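Long-range contact in B-agarase (Saccharophagus degradans, PDB 4BQ2), which hydrolyses the beta-linkages of agarose-derived chains as a family 50 glycoside hydrolase, acting as an exo-beta-agarase: residues 648-656 / 679-687. Numbering follows the deposited sequence.
Sequences SIIGEFHIG and MYKDYMQSV
F653 lies flat on Y683 in an offset stack, the planes only 4° apart and the centroids 4.0 Å apart. The two side chains run antiparallel over one another, which brings F653 CB over the phenol face as a CH-pi contact, 3.4 Å from Y683 CZ. A chi1 of 72°, with CG flanked by both backbone neighbours of CA, sets the F653 ring against that face. At the far end of the F653 ring, M684 SD comes obliquely to F653 CZ at 3.6 Å, a Met-aromatic contact, and Y680 CE2 meets F653 CZ, the two rings tilted by 36°. I650 CG2 reaches the edge of the Y683 ring, 3.5 Å from Y683 OH. I655 CD1 rests on the helix backbone, 3.8 Å from Y680 N. Packing is looser where I650 CG1 stands 4.4 Å from V687 CG2; the solvent side begins at partly exposed M679, whose CE touches I655 CG2. E652 leaves the contact, its carboxylate salt-bridged to R603 and hydrogen-bonded to Y629. Strand 648-652, helix 673-688 and parallel strand 693-699 form a beta-alpha-beta crossover, consistent with this family's (beta/alpha) barrel. Stacking and apolar shape thus hold the helix here, while buried Y683 OH is satisfied by S628 O.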
# COMPACT_ATOMS: atom_id res chain seq x y z
N SER A 648 18.49 -0.05 -6.89
CA SER A 648 17.09 -0.35 -6.62
C SER A 648 16.52 0.72 -5.70
O SER A 648 17.25 1.43 -5.02
CB SER A 648 16.99 -1.74 -5.97
OG SER A 648 17.57 -2.74 -6.83
N ILE A 649 15.20 0.86 -5.66
CA ILE A 649 14.64 1.81 -4.72
C ILE A 649 13.36 1.23 -4.17
O ILE A 649 12.64 0.55 -4.92
CB ILE A 649 14.45 3.22 -5.36
CG1 ILE A 649 14.06 4.29 -4.32
CG2 ILE A 649 13.48 3.21 -6.56
CD1 ILE A 649 13.99 5.71 -4.90
N ILE A 650 13.12 1.45 -2.88
CA ILE A 650 11.79 1.16 -2.26
C ILE A 650 10.85 2.37 -2.49
O ILE A 650 11.14 3.47 -2.04
CB ILE A 650 11.92 0.92 -0.74
CG1 ILE A 650 12.74 -0.36 -0.47
CG2 ILE A 650 10.52 0.88 -0.07
CD1 ILE A 650 12.11 -1.68 -0.95
N GLY A 651 9.77 2.16 -3.23
CA GLY A 651 8.87 3.29 -3.58
C GLY A 651 7.89 3.59 -2.46
O GLY A 651 7.38 4.73 -2.37
N GLU A 652 7.64 2.57 -1.64
CA GLU A 652 6.64 2.61 -0.53
C GLU A 652 6.97 1.63 0.58
O GLU A 652 7.33 0.48 0.30
CB GLU A 652 5.24 2.24 -1.06
CG GLU A 652 4.77 3.16 -2.16
CD GLU A 652 3.43 2.80 -2.74
OE1 GLU A 652 2.68 1.96 -2.18
OE2 GLU A 652 3.13 3.39 -3.78
N PHE A 653 6.84 2.11 1.81
CA PHE A 653 6.68 1.27 3.01
C PHE A 653 5.95 2.15 4.02
O PHE A 653 5.84 3.38 3.83
CB PHE A 653 8.01 0.78 3.60
CG PHE A 653 8.85 1.86 4.28
CD1 PHE A 653 9.53 2.82 3.53
CD2 PHE A 653 9.00 1.86 5.68
CE1 PHE A 653 10.32 3.79 4.17
CE2 PHE A 653 9.79 2.83 6.32
CZ PHE A 653 10.44 3.80 5.57
N HIS A 654 5.46 1.53 5.07
CA HIS A 654 4.87 2.27 6.19
C HIS A 654 4.66 1.40 7.42
O HIS A 654 4.71 0.18 7.31
CB HIS A 654 3.61 3.09 5.83
CG HIS A 654 2.40 2.31 5.37
ND1 HIS A 654 1.93 1.15 5.98
CD2 HIS A 654 1.51 2.60 4.40
CE1 HIS A 654 0.84 0.74 5.36
NE2 HIS A 654 0.57 1.59 4.39
N ILE A 655 4.45 2.04 8.58
CA ILE A 655 3.99 1.34 9.80
C ILE A 655 2.98 2.27 10.47
O ILE A 655 3.22 3.47 10.57
CB ILE A 655 5.17 1.10 10.78
CG1 ILE A 655 6.26 0.25 10.12
CG2 ILE A 655 4.70 0.41 12.06
CD1 ILE A 655 7.49 1.04 9.68
N GLY A 656 1.83 1.74 10.88
CA GLY A 656 0.83 2.56 11.60
C GLY A 656 0.49 2.02 12.98
O GLY A 656 0.95 0.93 13.38
N MET A 679 10.02 0.86 14.72
CA MET A 679 9.89 0.02 13.54
C MET A 679 10.37 0.75 12.27
O MET A 679 10.93 0.11 11.37
CB MET A 679 8.47 -0.50 13.41
CG MET A 679 8.13 -1.47 14.59
SD MET A 679 6.45 -2.12 14.52
CE MET A 679 6.41 -3.01 12.96
N TYR A 680 10.16 2.06 12.21
CA TYR A 680 10.68 2.85 11.07
C TYR A 680 12.20 2.74 10.99
O TYR A 680 12.78 2.52 9.91
CB TYR A 680 10.29 4.32 11.22
CG TYR A 680 10.87 5.24 10.15
CD1 TYR A 680 12.14 5.80 10.28
CD2 TYR A 680 10.10 5.59 9.04
CE1 TYR A 680 12.64 6.65 9.30
CE2 TYR A 680 10.59 6.45 8.07
CZ TYR A 680 11.85 6.96 8.20
OH TYR A 680 12.29 7.82 7.23
N LYS A 681 12.84 2.93 12.13
CA LYS A 681 14.29 2.83 12.22
C LYS A 681 14.83 1.45 11.82
O LYS A 681 15.86 1.35 11.13
CB LYS A 681 14.75 3.24 13.62
CG LYS A 681 14.61 4.76 13.84
CD LYS A 681 15.21 5.21 15.16
CE LYS A 681 14.48 4.63 16.36
NZ LYS A 681 14.88 5.43 17.53
N ASP A 682 14.10 0.40 12.19
CA ASP A 682 14.47 -0.97 11.80
C ASP A 682 14.35 -1.19 10.31
O ASP A 682 15.25 -1.78 9.69
CB ASP A 682 13.60 -2.03 12.48
CG ASP A 682 13.86 -2.18 13.99
OD1 ASP A 682 14.87 -1.71 14.56
OD2 ASP A 682 13.00 -2.80 14.63
N TYR A 683 13.23 -0.74 9.74
CA TYR A 683 13.06 -0.85 8.32
C TYR A 683 14.17 -0.13 7.56
O TYR A 683 14.79 -0.71 6.65
CB TYR A 683 11.70 -0.27 7.87
CG TYR A 683 11.36 -0.61 6.44
CD1 TYR A 683 11.92 0.12 5.36
CD2 TYR A 683 10.45 -1.62 6.16
CE1 TYR A 683 11.59 -0.20 4.03
CE2 TYR A 683 10.11 -1.92 4.86
CZ TYR A 683 10.71 -1.21 3.79
OH TYR A 683 10.34 -1.51 2.48
N MET A 684 14.37 1.15 7.85
CA MET A 684 15.42 1.92 7.18
C MET A 684 16.83 1.35 7.38
O MET A 684 17.66 1.41 6.45
CB MET A 684 15.35 3.39 7.58
CG MET A 684 14.16 4.14 6.97
SD MET A 684 14.02 4.05 5.16
CE MET A 684 15.56 4.85 4.68
N GLN A 685 17.12 0.80 8.55
CA GLN A 685 18.42 0.12 8.76
C GLN A 685 18.61 -0.99 7.77
O GLN A 685 19.71 -1.20 7.25
CB GLN A 685 18.59 -0.46 10.18
CG GLN A 685 20.04 -0.89 10.50
CD GLN A 685 21.00 0.30 10.45
OE1 GLN A 685 20.69 1.35 10.98
NE2 GLN A 685 22.11 0.15 9.75
N SER A 686 17.53 -1.73 7.53
CA SER A 686 17.53 -2.83 6.58
C SER A 686 17.84 -2.34 5.15
O SER A 686 18.57 -3.00 4.38
CB SER A 686 16.16 -3.52 6.63
OG SER A 686 16.20 -4.76 5.98
N VAL A 687 17.23 -1.21 4.77
CA VAL A 687 17.53 -0.61 3.46
C VAL A 687 18.98 -0.15 3.38
O VAL A 687 19.69 -0.44 2.40
CB VAL A 687 16.57 0.55 3.12
CG1 VAL A 687 16.85 1.04 1.70
CG2 VAL A 687 15.12 0.07 3.24